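Local coordinates for glutathione S-transferase family protein (Populus trichocarpa, PDB 5F06) that probably conjugates glutathione to electrophilic substrates for detoxification, as a Phi-class glutathione transferase, at residues Gln117-Pro122 with Thr173-Lys178. Numbering follows the deposited sequence. Where two conformers were deposited one is given.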
loop_
_atom_site.group_PDB
_atom_site.type_symbol
_atom_site.label_atom_id
_atom_site.label_comp_id
_atom_site.label_asym_id
_atom_site.label_seq_id
_atom_site.Cartn_x
_atom_site.Cartn_y
_atom_site.Cartn_z
ATOM N N GLN A 117 -4.280 19.512 -3.492
ATOM C CA GLN A 117 -4.550 20.725 -4.253
ATOM C C GLN A 117 -5.355 21.741 -3.439
ATOM O O GLN A 117 -5.057 22.939 -3.457
ATOM C CB GLN A 117 -5.282 20.378 -5.553
ATOM C CG GLN A 117 -4.391 19.729 -6.612
ATOM C CD GLN A 117 -3.194 20.588 -6.981
ATOM O OE1 GLN A 117 -3.295 21.813 -7.060
ATOM N NE2 GLN A 117 -2.048 19.947 -7.201
ATOM N N PHE A 118 -6.362 21.269 -2.711
ATOM C CA PHE A 118 -7.188 22.153 -1.903
ATOM C C PHE A 118 -6.488 22.679 -0.642
ATOM O O PHE A 118 -6.620 23.853 -0.304
ATOM C CB PHE A 118 -8.481 21.437 -1.488
ATOM C CG PHE A 118 -9.535 21.397 -2.565
ATOM C CD1 PHE A 118 -10.132 22.560 -3.018
ATOM C CD2 PHE A 118 -9.946 20.188 -3.103
ATOM C CE1 PHE A 118 -11.109 22.522 -4.001
ATOM C CE2 PHE A 118 -10.919 20.143 -4.084
ATOM C CZ PHE A 118 -11.505 21.311 -4.530
ATOM N N MET A 119 -5.751 21.803 0.037
ATOM C CA MET A 119 -5.249 22.093 1.379
ATOM C C MET A 119 -3.755 22.412 1.429
ATOM O O MET A 119 -3.323 23.231 2.238
ATOM C CB MET A 119 -5.535 20.908 2.309
ATOM C CG MET A 119 -7.003 20.507 2.380
ATOM S SD MET A 119 -8.077 21.876 2.858
ATOM C CE MET A 119 -9.630 21.014 3.097
ATOM N N VAL A 120 -2.966 21.760 0.579
ATOM C CA VAL A 120 -1.509 21.886 0.644
ATOM C C VAL A 120 -0.953 22.885 -0.375
ATOM O O VAL A 120 -0.044 23.648 -0.054
ATOM C CB VAL A 120 -0.815 20.524 0.428
ATOM C CG1 VAL A 120 0.685 20.649 0.669
ATOM C CG2 VAL A 120 -1.399 19.476 1.362
ATOM N N ALA A 121 -1.489 22.887 -1.592
ATOM C CA ALA A 121 -0.953 23.743 -2.651
ATOM C C ALA A 121 -0.936 25.224 -2.249
ATOM O O ALA A 121 0.051 25.919 -2.503
ATOM C CB ALA A 121 -1.741 23.548 -3.946
ATOM N N PRO A 122 -2.017 25.711 -1.614
ATOM C CA PRO A 122 -1.996 27.092 -1.116
ATOM C C PRO A 122 -0.861 27.349 -0.120
ATOM O O PRO A 122 -0.304 28.445 -0.106
ATOM C CB PRO A 122 -3.362 27.242 -0.439
ATOM C CG PRO A 122 -4.226 26.247 -1.108
ATOM C CD PRO A 122 -3.336 25.083 -1.408
ATOM N N THR A 173 -10.611 11.419 3.628
ATOM C CA THR A 173 -12.015 11.597 3.314
ATOM C C THR A 173 -12.572 12.731 4.167
ATOM O O THR A 173 -13.371 13.532 3.688
ATOM C CB THR A 173 -12.816 10.306 3.529
ATOM O OG1 THR A 173 -12.192 9.235 2.810
ATOM C CG2 THR A 173 -14.246 10.470 3.026
ATOM N N TYR A 174 -12.125 12.824 5.418
ATOM C CA TYR A 174 -12.602 13.881 6.303
ATOM C C TYR A 174 -12.350 15.251 5.680
ATOM O O TYR A 174 -13.215 16.132 5.713
ATOM C CB TYR A 174 -11.932 13.798 7.680
ATOM C CG TYR A 174 -12.487 14.812 8.650
ATOM C CD1 TYR A 174 -13.781 14.688 9.136
ATOM C CD2 TYR A 174 -11.733 15.900 9.064
ATOM C CE1 TYR A 174 -14.306 15.607 10.009
ATOM C CE2 TYR A 174 -12.254 16.830 9.943
ATOM C CZ TYR A 174 -13.540 16.676 10.412
ATOM O OH TYR A 174 -14.075 17.594 11.286
ATOM N N TYR A 175 -11.173 15.425 5.091
ATOM C CA TYR A 175 -10.836 16.698 4.471
ATOM C C TYR A 175 -11.536 16.877 3.126
ATOM O O TYR A 175 -11.931 17.993 2.777
ATOM C CB TYR A 175 -9.323 16.821 4.303
ATOM C CG TYR A 175 -8.586 17.278 5.552
ATOM C CD1 TYR A 175 -9.186 18.133 6.474
ATOM C CD2 TYR A 175 -7.285 16.871 5.800
ATOM C CE1 TYR A 175 -8.517 18.555 7.604
ATOM C CE2 TYR A 175 -6.606 17.293 6.934
ATOM C CZ TYR A 175 -7.229 18.136 7.828
ATOM O OH TYR A 175 -6.569 18.569 8.956
ATOM N N LEU A 176 -11.698 15.790 2.373
ATOM C CA LEU A 176 -12.439 15.842 1.115
ATOM C C LEU A 176 -13.845 16.391 1.351
ATOM O O LEU A 176 -14.353 17.194 0.564
ATOM C CB LEU A 176 -12.517 14.454 0.473
ATOM C CG LEU A 176 -13.305 14.340 -0.838
ATOM C CD1 LEU A 176 -12.385 14.434 -2.038
ATOM C CD2 LEU A 176 -14.107 13.050 -0.879
ATOM N N MET A 177 -14.466 15.973 2.447
ATOM C CA MET A 177 -15.851 16.345 2.715
ATOM C C MET A 177 -15.993 17.826 3.060
ATOM O O MET A 177 -17.106 18.345 3.131
ATOM C CB MET A 177 -16.425 15.482 3.839
ATOM C CG MET A 177 -16.553 14.005 3.467
ATOM S SD MET A 177 -17.493 13.712 1.956
ATOM C CE MET A 177 -19.145 14.096 2.523
ATOM N N LYS A 178 -14.867 18.502 3.264
ATOM C CA LYS A 178 -14.870 19.943 3.500
ATOM C C LYS A 178 -14.841 20.726 2.188
ATOM O O LYS A 178 -15.039 21.941 2.183
ATOM C CB LYS A 178 -13.670 20.349 4.361
ATOM C CG LYS A 178 -13.631 19.708 5.736
ATOM C CD LYS A 178 -12.428 20.200 6.521
ATOM C CE LYS A 178 -12.436 19.679 7.947
ATOM N NZ LYS A 178 -13.544 20.269 8.755
#
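Met119 and Tyr175 bring the two backbones nearest each other, their CA atoms 8.4 Å apart, where helix 90-120 packs beside helix 170-176. Residues 117-120 form a wider pi-type turn, whereas in the second segment Lys178 N reaches back to Tyr175 O at 3.0 Å. No hydrogen bond joins the two segments, and a single side chain spans the gap. In the conformer described here, one of two, Met119 bends at chi2 (-56°) and then extends through chi3 (-171°), which carries its terminal methyl across to the other helix; the second conformer makes this reach provisional. There CE lies 3.8 Å from Tyr175 O, the same carbonyl that accepts the Lys178 amide. The methyl is also 4.4 Å from Tyr175 CB and approaches the ring obliquely, while Lys178 CB lies 4.3 Å from Met119 CE. Both helices belong to the all-helical C-terminal domain of the glutathione transferase fold, and further along the same interface Tyr175 touches Val115 and Leu176 packs on Ile111 and Ile114. Tyr175 also links this domain to the thioredoxin-like one through a hydrogen bond between its OH and Met9 O, and the same hydroxyl is hydrogen-bonded to Met211 O near the C-terminus; its side chain comes within about 3 Å, nearest atoms, of that of Thr11, which binds glutathione. Lys178 runs beside Tyr175, with CD in the plane of the ring at its edge, and its NZ hydrogen-bonds to Asn212 OD1.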